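Ufm1-specific protease (Caenorhabditis elegans, PDB 5EJJ) cleaves the peptide bond at the C-terminal glycine of the ubiquitin-like modifier UFM-1 as a thiol protease, and is required for localising certain odorant receptors to olfactory cilia. Local coordinates at residues G35-R40 / K44-V49. Residues are numbered along the deposited sequence; the frame is centred on the assembly and turned at random.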
ATOM      1  N   GLY A  35      -0.746  18.170 -16.184  1.00 29.22           N
ATOM      2  CA  GLY A  35      -1.337  17.121 -15.364  1.00 24.47           C
ATOM      3  C   GLY A  35      -2.789  17.236 -14.949  1.00 19.28           C
ATOM      4  O   GLY A  35      -3.444  18.242 -15.213  1.00 22.33           O
ATOM      5  N   PHE A  36      -3.285  16.197 -14.280  1.00 17.30           N
ATOM      6  CA  PHE A  36      -4.654  16.201 -13.759  1.00 20.63           C
ATOM      7  C   PHE A  36      -4.727  16.266 -12.224  1.00 16.57           C
ATOM      8  O   PHE A  36      -3.828  15.787 -11.524  1.00 14.98           O
ATOM      9  CB  PHE A  36      -5.433  14.990 -14.272  1.00 16.83           C
ATOM     10  CG  PHE A  36      -5.142  14.656 -15.694  1.00 18.02           C
ATOM     11  CD1 PHE A  36      -4.242  13.646 -16.008  1.00 17.71           C
ATOM     12  CD2 PHE A  36      -5.750  15.364 -16.724  1.00 20.32           C
ATOM     13  CE1 PHE A  36      -3.968  13.326 -17.329  1.00 19.46           C
ATOM     14  CE2 PHE A  36      -5.481  15.060 -18.047  1.00 21.81           C
ATOM     15  CZ  PHE A  36      -4.590  14.036 -18.352  1.00 22.78           C
ATOM     16  N   VAL A  37      -5.814  16.852 -11.723  1.00 13.42           N
ATOM     17  CA  VAL A  37      -6.035  17.027 -10.290  1.00 13.58           C
ATOM     18  C   VAL A  37      -7.321  16.315  -9.841  1.00 12.93           C
ATOM     19  O   VAL A  37      -8.423  16.632 -10.292  1.00 13.61           O
ATOM     20  CB  VAL A  37      -6.076  18.530  -9.927  1.00 12.86           C
ATOM     21  CG1 VAL A  37      -6.255  18.742  -8.450  1.00 11.04           C
ATOM     22  CG2 VAL A  37      -4.820  19.191 -10.391  1.00 14.21           C
ATOM     23  N   PHE A  38      -7.164  15.333  -8.962  1.00 11.66           N
ATOM     24  CA  PHE A  38      -8.264  14.475  -8.567  1.00 10.28           C
ATOM     25  C   PHE A  38      -8.574  14.731  -7.107  1.00 10.48           C
ATOM     26  O   PHE A  38      -7.674  15.031  -6.325  1.00  8.87           O
ATOM     27  CB  PHE A  38      -7.882  13.023  -8.768  1.00  9.07           C
ATOM     28  CG  PHE A  38      -7.726  12.629 -10.200  1.00  9.66           C
ATOM     29  CD1 PHE A  38      -8.840  12.344 -10.977  1.00 14.28           C
ATOM     30  CD2 PHE A  38      -6.471  12.516 -10.768  1.00  9.29           C
ATOM     31  CE1 PHE A  38      -8.709  11.958 -12.314  1.00 15.87           C
ATOM     32  CE2 PHE A  38      -6.319  12.134 -12.090  1.00 11.44           C
ATOM     33  CZ  PHE A  38      -7.441  11.850 -12.874  1.00 15.13           C
ATOM     34  N   GLY A  39      -9.843  14.624  -6.727  1.00 10.13           N
ATOM     35  CA  GLY A  39     -10.207  15.015  -5.387  1.00  9.51           C
ATOM     36  C   GLY A  39     -11.637  14.744  -5.015  1.00 11.23           C
ATOM     37  O   GLY A  39     -12.415  14.219  -5.816  1.00 12.60           O
ATOM     38  N   ARG A  40     -11.969  15.090  -3.775  1.00 10.04           N
ATOM     39  CA  ARG A  40     -13.314  14.972  -3.259  1.00 11.01           C
ATOM     40  C   ARG A  40     -14.062  16.293  -3.497  1.00 16.00           C
ATOM     41  O   ARG A  40     -13.944  17.245  -2.719  1.00 19.33           O
ATOM     42  CB  ARG A  40     -13.261  14.607  -1.780  1.00 12.08           C
ATOM     43  CG  ARG A  40     -12.567  13.278  -1.501  1.00 13.05           C
ATOM     44  CD  ARG A  40     -12.369  13.011   0.004  1.00 12.42           C
ATOM     45  NE  ARG A  40     -11.753  11.703   0.218  1.00 12.71           N
ATOM     46  CZ  ARG A  40     -10.819  11.444   1.128  1.00 13.54           C
ATOM     47  NH1 ARG A  40     -10.380  12.409   1.920  1.00 15.52           N
ATOM     48  NH2 ARG A  40     -10.334  10.213   1.251  1.00 10.74           N
ATOM     49  N   LYS A  44     -14.284  19.951  -1.438  1.00 21.11           N
ATOM     50  CA  LYS A  44     -13.254  20.778  -2.046  1.00 21.83           C
ATOM     51  C   LYS A  44     -11.875  20.452  -1.506  1.00 23.39           C
ATOM     52  O   LYS A  44     -11.149  21.343  -1.053  1.00 19.25           O
ATOM     53  CB  LYS A  44     -13.585  22.243  -1.876  1.00 20.53           C
ATOM     54  CG  LYS A  44     -14.743  22.659  -2.740  1.00 26.40           C
ATOM     55  CD  LYS A  44     -15.091  24.118  -2.531  1.00 35.69           C
ATOM     56  CE  LYS A  44     -15.740  24.717  -3.772  1.00 35.99           C
ATOM     57  NZ  LYS A  44     -17.161  24.310  -3.941  1.00 40.32           N
ATOM     58  N   GLN A  45     -11.537  19.158  -1.569  1.00 20.70           N
ATOM     59  CA  GLN A  45     -10.294  18.628  -1.019  1.00 15.82           C
ATOM     60  C   GLN A  45      -9.527  17.827  -2.073  1.00 11.99           C
ATOM     61  O   GLN A  45     -10.004  16.812  -2.533  1.00 13.28           O
ATOM     62  CB  GLN A  45     -10.603  17.751   0.192  1.00 12.59           C
ATOM     63  CG  GLN A  45      -9.376  17.257   0.891  1.00 12.18           C
ATOM     64  CD  GLN A  45      -9.694  16.192   1.892  1.00 14.76           C
ATOM     65  OE1 GLN A  45     -10.530  15.338   1.648  1.00 14.15           O
ATOM     66  NE2 GLN A  45      -9.027  16.232   3.033  1.00 20.58           N
ATOM     67  N   VAL A  46      -8.350  18.287  -2.473  1.00 11.35           N
ATOM     68  CA  VAL A  46      -7.599  17.597  -3.516  1.00 10.11           C
ATOM     69  C   VAL A  46      -6.912  16.376  -2.930  1.00  9.58           C
ATOM     70  O   VAL A  46      -6.284  16.480  -1.906  1.00 11.57           O
ATOM     71  CB  VAL A  46      -6.535  18.535  -4.132  1.00  9.65           C
ATOM     72  CG1 VAL A  46      -5.627  17.775  -5.054  1.00 10.30           C
ATOM     73  CG2 VAL A  46      -7.203  19.676  -4.877  1.00 11.11           C
ATOM     74  N   ILE A  47      -7.010  15.214  -3.561  1.00 10.27           N
ATOM     75  CA  ILE A  47      -6.367  14.037  -2.985  1.00  8.86           C
ATOM     76  C   ILE A  47      -5.155  13.579  -3.789  1.00  9.17           C
ATOM     77  O   ILE A  47      -4.179  13.125  -3.211  1.00 11.54           O
ATOM     78  CB  ILE A  47      -7.354  12.859  -2.812  1.00  8.27           C
ATOM     79  CG1 ILE A  47      -8.519  13.273  -1.931  1.00  8.82           C
ATOM     80  CG2 ILE A  47      -6.686  11.671  -2.185  1.00  7.46           C
ATOM     81  CD1 ILE A  47      -8.108  13.676  -0.579  1.00  8.82           C
ATOM     82  N   HIS A  48      -5.220  13.684  -5.114  1.00  9.31           N
ATOM     83  CA  HIS A  48      -4.146  13.208  -5.992  1.00  8.92           C
ATOM     84  C   HIS A  48      -3.809  14.245  -7.051  1.00 11.66           C
ATOM     85  O   HIS A  48      -4.669  14.631  -7.831  1.00 14.06           O
ATOM     86  CB  HIS A  48      -4.550  11.943  -6.744  1.00  8.80           C
ATOM     87  CG  HIS A  48      -4.870  10.772  -5.868  1.00 10.28           C
ATOM     88  ND1 HIS A  48      -3.919  10.126  -5.108  1.00  9.97           N
ATOM     89  CD2 HIS A  48      -6.032  10.106  -5.665  1.00  9.36           C
ATOM     90  CE1 HIS A  48      -4.487   9.130  -4.450  1.00 10.12           C
ATOM     91  NE2 HIS A  48      -5.769   9.094  -4.772  1.00  9.50           N
ATOM     92  N   VAL A  49      -2.561  14.692  -7.097  1.00 14.11           N
ATOM     93  CA  VAL A  49      -2.125  15.503  -8.212  1.00 11.65           C
ATOM     94  C   VAL A  49      -1.241  14.653  -9.115  1.00 13.05           C
ATOM     95  O   VAL A  49      -0.167  14.207  -8.720  1.00 12.95           O
ATOM     96  CB  VAL A  49      -1.406  16.754  -7.744  1.00 10.98           C
ATOM     97  CG1 VAL A  49      -0.941  17.546  -8.938  1.00 12.43           C
ATOM     98  CG2 VAL A  49      -2.342  17.591  -6.899  1.00 10.34           C
TER
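The guanidinium of R40 takes the tip of I47 on one face, with CD1 of I47 3.6 Å from NH1 of R40 and displaced toward the rim, while the amide oxygen of Q45 sits at its edge. There NH1 of R40 donates to OE1 of Q45 over 2.9 Å; the oxygen lies close to the guanidinium plane, yet the nitrogen stands above the amide's own plane, the two planes being 50° apart. With CG anti to the backbone N (chi1 -175°) and an extended chain beyond, Q45 runs alongside R40 in the same direction. The same guanidinium has a second partner: its NE forms a salt bridge with D72. On the F38 ring, the edge faces O of H48.

These strands form a β hairpin in the N-terminal MPN region, 45-53 lying at the margin of a four-stranded sheet whose next strand beyond 33-40 is 74-81. A classic β bulge shifts the register by one between F38 and G39: I47 and H48 both face F38, whose O accepts from N of I47 (2.8 Å, on a lone pair) and from N of H48 (3.1 Å, from above the carbonyl plane). K44 and Q45 opposite R40 make a G1 bulge beside the turn. On the face opposite F38, R40, Q45 and H48, CG1 of V37 meets CG1 of V46 at 3.6 Å, the two side chains crossing nearly at right angles, and strand 4-6 packs against V46 through W4 and I6.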